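Nuclear inclusion protein A (Tobacco vein mottling virus, PDB 3MMG) probably acts as a 3C-type cysteine protease of peptidase family C4, cleaving the viral polyprotein. Local coordinates at residues His46-Asn51 with Asp81-Lys86. The protein carries 3 engineered substitutions. Numbering follows the deposited sequence.
Sequences HLFRRN and DIIVIK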
ATOM      1  N   HIS A  46       0.029  -8.649  -3.599  1.00 12.77           N
ATOM      2  CA  HIS A  46      -0.887  -9.705  -3.179  1.00 13.22           C
ATOM      3  C   HIS A  46      -2.376  -9.418  -3.407  1.00 14.16           C
ATOM      4  O   HIS A  46      -3.216 -10.309  -3.246  1.00 15.46           O
ATOM      5  CB  HIS A  46      -0.600 -10.174  -1.757  1.00 13.35           C
ATOM      6  CG  HIS A  46      -1.189  -9.325  -0.668  1.00 12.50           C
ATOM      7  ND1 HIS A  46      -0.435  -8.409   0.036  1.00 13.43           N
ATOM      8  CD2 HIS A  46      -2.415  -9.334  -0.085  1.00 14.11           C
ATOM      9  CE1 HIS A  46      -1.183  -7.861   0.980  1.00 15.21           C
ATOM     10  NE2 HIS A  46      -2.387  -8.410   0.936  1.00 13.86           N
ATOM     11  N   LEU A  47      -2.688  -8.188  -3.816  1.00 14.16           N
ATOM     12  CA  LEU A  47      -4.014  -7.872  -4.332  1.00 15.16           C
ATOM     13  C   LEU A  47      -4.368  -8.790  -5.508  1.00 16.11           C
ATOM     14  O   LEU A  47      -5.536  -9.098  -5.713  1.00 17.20           O
ATOM     15  CB  LEU A  47      -4.083  -6.407  -4.787  1.00 14.73           C
ATOM     16  CG  LEU A  47      -5.348  -5.932  -5.516  1.00 14.54           C
ATOM     17  CD1 LEU A  47      -6.554  -5.987  -4.567  1.00 17.63           C
ATOM     18  CD2 LEU A  47      -5.074  -4.534  -6.002  1.00 17.58           C
ATOM     19  N   PHE A  48      -3.367  -9.240  -6.257  1.00 17.25           N
ATOM     20  CA  PHE A  48      -3.609 -10.063  -7.446  1.00 19.59           C
ATOM     21  C   PHE A  48      -3.181 -11.517  -7.283  1.00 21.24           C
ATOM     22  O   PHE A  48      -2.866 -12.195  -8.270  1.00 21.53           O
ATOM     23  CB  PHE A  48      -2.956  -9.423  -8.659  1.00 19.58           C
ATOM     24  CG  PHE A  48      -3.427  -8.023  -8.903  1.00 20.50           C
ATOM     25  CD1 PHE A  48      -2.581  -6.945  -8.685  1.00 22.19           C
ATOM     26  CD2 PHE A  48      -4.729  -7.786  -9.321  1.00 21.64           C
ATOM     27  CE1 PHE A  48      -3.030  -5.633  -8.897  1.00 22.60           C
ATOM     28  CE2 PHE A  48      -5.192  -6.490  -9.533  1.00 20.59           C
ATOM     29  CZ  PHE A  48      -4.347  -5.417  -9.327  1.00 22.40           C
ATOM     30  N   ARG A  49      -3.187 -11.991  -6.043  1.00 23.38           N
ATOM     31  CA  ARG A  49      -2.955 -13.406  -5.742  1.00 26.56           C
ATOM     32  C   ARG A  49      -3.811 -14.316  -6.612  1.00 28.40           C
ATOM     33  O   ARG A  49      -3.330 -15.337  -7.121  1.00 29.06           O
ATOM     34  CB  ARG A  49      -3.329 -13.687  -4.302  1.00 26.54           C
ATOM     35  CG  ARG A  49      -2.284 -13.315  -3.324  1.00 27.66           C
ATOM     36  CD  ARG A  49      -2.707 -13.767  -1.949  1.00 27.97           C
ATOM     37  NE  ARG A  49      -3.940 -13.151  -1.460  1.00 30.13           N
ATOM     38  CZ  ARG A  49      -4.326 -13.220  -0.187  1.00 29.79           C
ATOM     39  NH1 ARG A  49      -3.573 -13.866   0.688  1.00 29.71           N
ATOM     40  NH2 ARG A  49      -5.451 -12.656   0.217  1.00 32.07           N
ATOM     41  N   ARG A  50      -5.085 -13.951  -6.747  1.00 30.17           N
ATOM     42  CA  ARG A  50      -6.023 -14.684  -7.581  1.00 32.37           C
ATOM     43  C   ARG A  50      -6.133 -13.989  -8.928  1.00 33.92           C
ATOM     44  O   ARG A  50      -6.370 -12.778  -9.000  1.00 34.10           O
ATOM     45  CB  ARG A  50      -7.397 -14.765  -6.920  1.00 32.41           C
ATOM     46  CG  ARG A  50      -7.383 -15.326  -5.520  1.00 33.81           C
ATOM     47  CD  ARG A  50      -8.750 -15.887  -5.148  1.00 36.29           C
ATOM     48  NE  ARG A  50      -8.700 -16.642  -3.897  1.00 37.33           N
ATOM     49  CZ  ARG A  50      -9.448 -17.710  -3.628  1.00 38.79           C
ATOM     50  NH1 ARG A  50     -10.318 -18.177  -4.521  1.00 37.31           N
ATOM     51  NH2 ARG A  50      -9.321 -18.322  -2.459  1.00 39.81           N
ATOM     52  N   ASN A  51      -5.972 -14.769  -9.993  1.00 35.73           N
ATOM     53  CA  ASN A  51      -6.086 -14.255 -11.353  1.00 37.38           C
ATOM     54  C   ASN A  51      -7.521 -13.882 -11.764  1.00 37.49           C
ATOM     55  O   ASN A  51      -8.498 -14.476 -11.275  1.00 38.06           O
ATOM     56  CB  ASN A  51      -5.504 -15.269 -12.347  1.00 38.03           C
ATOM     57  CG  ASN A  51      -5.278 -14.666 -13.720  1.00 40.05           C
ATOM     58  OD1 ASN A  51      -4.690 -13.587 -13.846  1.00 42.07           O
ATOM     59  ND2 ASN A  51      -5.755 -15.356 -14.760  1.00 42.34           N
ATOM     60  N   ASP A  81       6.424  -6.567  -1.929  1.00 10.62           N
ATOM     61  CA  ASP A  81       4.964  -6.654  -2.071  1.00 10.73           C
ATOM     62  C   ASP A  81       4.325  -5.316  -2.447  1.00 10.61           C
ATOM     63  O   ASP A  81       3.374  -4.892  -1.788  1.00 10.63           O
ATOM     64  CB  ASP A  81       4.353  -7.214  -0.784  1.00 10.58           C
ATOM     65  CG  ASP A  81       2.865  -7.513  -0.917  1.00 10.56           C
ATOM     66  OD1 ASP A  81       2.406  -7.792  -2.060  1.00 12.31           O
ATOM     67  OD2 ASP A  81       2.181  -7.472   0.119  1.00 12.88           O
ATOM     68  N   ILE A  82       4.862  -4.671  -3.486  1.00 10.79           N
ATOM     69  CA  ILE A  82       4.312  -3.437  -4.079  1.00 10.94           C
ATOM     70  C   ILE A  82       4.180  -3.562  -5.605  1.00 11.94           C
ATOM     71  O   ILE A  82       5.058  -4.108  -6.288  1.00 11.60           O
ATOM     72  CB  ILE A  82       5.169  -2.191  -3.738  1.00 10.87           C
ATOM     73  CG1 ILE A  82       5.347  -2.068  -2.206  1.00 12.02           C
ATOM     74  CG2 ILE A  82       4.504  -0.897  -4.324  1.00 10.88           C
ATOM     75  CD1 ILE A  82       6.222  -0.882  -1.748  1.00 10.36           C
ATOM     76  N   ILE A  83       3.072  -3.045  -6.132  1.00 11.52           N
ATOM     77  CA  ILE A  83       2.828  -3.020  -7.572  1.00 12.30           C
ATOM     78  C   ILE A  83       2.214  -1.670  -7.928  1.00 12.89           C
ATOM     79  O   ILE A  83       1.546  -1.063  -7.099  1.00 12.00           O
ATOM     80  CB  ILE A  83       1.920  -4.194  -8.030  1.00 13.49           C
ATOM     81  CG1 ILE A  83       1.898  -4.279  -9.562  1.00 15.25           C
ATOM     82  CG2 ILE A  83       0.503  -4.083  -7.452  1.00 13.57           C
ATOM     83  CD1 ILE A  83       1.731  -5.680 -10.052  1.00 17.42           C
ATOM     84  N   VAL A  84       2.492  -1.194  -9.136  1.00 12.36           N
ATOM     85  CA  VAL A  84       1.906   0.036  -9.640  1.00 12.48           C
ATOM     86  C   VAL A  84       1.008  -0.360 -10.806  1.00 12.31           C
ATOM     87  O   VAL A  84       1.408  -1.138 -11.661  1.00 12.92           O
ATOM     88  CB  VAL A  84       2.964   1.088 -10.087  1.00 12.56           C
ATOM     89  CG1 VAL A  84       2.284   2.376 -10.447  1.00 13.15           C
ATOM     90  CG2 VAL A  84       4.003   1.368  -8.955  1.00 12.97           C
ATOM     91  N   ILE A  85      -0.216   0.157 -10.811  1.00 12.05           N
ATOM     92  CA  ILE A  85      -1.199  -0.170 -11.854  1.00 12.92           C
ATOM     93  C   ILE A  85      -1.515   1.116 -12.587  1.00 12.93           C
ATOM     94  O   ILE A  85      -1.815   2.131 -11.955  1.00 13.15           O
ATOM     95  CB  ILE A  85      -2.518  -0.726 -11.225  1.00 13.60           C
ATOM     96  CG1 ILE A  85      -2.237  -1.868 -10.227  1.00 15.03           C
ATOM     97  CG2 ILE A  85      -3.486  -1.180 -12.298  1.00 15.50           C
ATOM     98  CD1 ILE A  85      -3.311  -2.001  -9.199  1.00 19.56           C
ATOM     99  N   LYS A  86      -1.466   1.085 -13.921  1.00 12.52           N
ATOM    100  CA  LYS A  86      -1.777   2.281 -14.688  1.00 13.85           C
ATOM    101  C   LYS A  86      -3.255   2.259 -15.085  1.00 13.33           C
ATOM    102  O   LYS A  86      -3.742   1.275 -15.618  1.00 14.38           O
ATOM    103  CB  LYS A  86      -0.904   2.392 -15.944  1.00 13.90           C
ATOM    104  CG  LYS A  86      -0.965   3.781 -16.584  1.00 16.24           C
ATOM    105  CD  LYS A  86      -0.119   3.881 -17.837  1.00 17.17           C
ATOM    106  CE  LYS A  86      -0.178   5.306 -18.414  1.00 24.16           C
ATOM    107  NZ  LYS A  86       1.048   5.624 -19.229  1.00 28.52           N
TER
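His46 and Asp81 meet through a two-point grip in the chymotrypsin-like fold of clan PA, an arrangement consistent with the His-Asp pair of the catalytic triad in chymotrypsin-like proteases of that clan. Both carboxylate oxygens act as acceptors through their syn lone pairs. His46 ND1 donates to Asp81 OD2, 2.8 Å away, with an N-H...O angle of 159° and the oxygen in the imidazole plane. Asp81 OD1 lies 3.0 Å from the backbone N of His46, a more bent bond at 144°. With one oxygen on the backbone and the other on the ring, the two bonds together should limit rotation of the imidazole. Asp81 OD2 also accepts from Asn44 ND2 and bonds to Ser168 OG, which should help hold the aspartate. Across the ring, His46 NE2 is hydrogen-bonded to a polar side chain of the bound peptide, and an aromatic side chain of the peptide stacks on the imidazole.

Farther along, the contact is apolar and joins the loop after strand 40-43 to strand 83-86. Phe48 CG stands beside its backbone N (chi1 -57°), turning the ring edge toward the strand while Leu47 CG covers one face. Ile83 CG2 reaches Phe48 CE1 at 4.1 Å, and Ile85 CD1 meets that edge in the ring plane, 3.6 Å from Phe48 CZ.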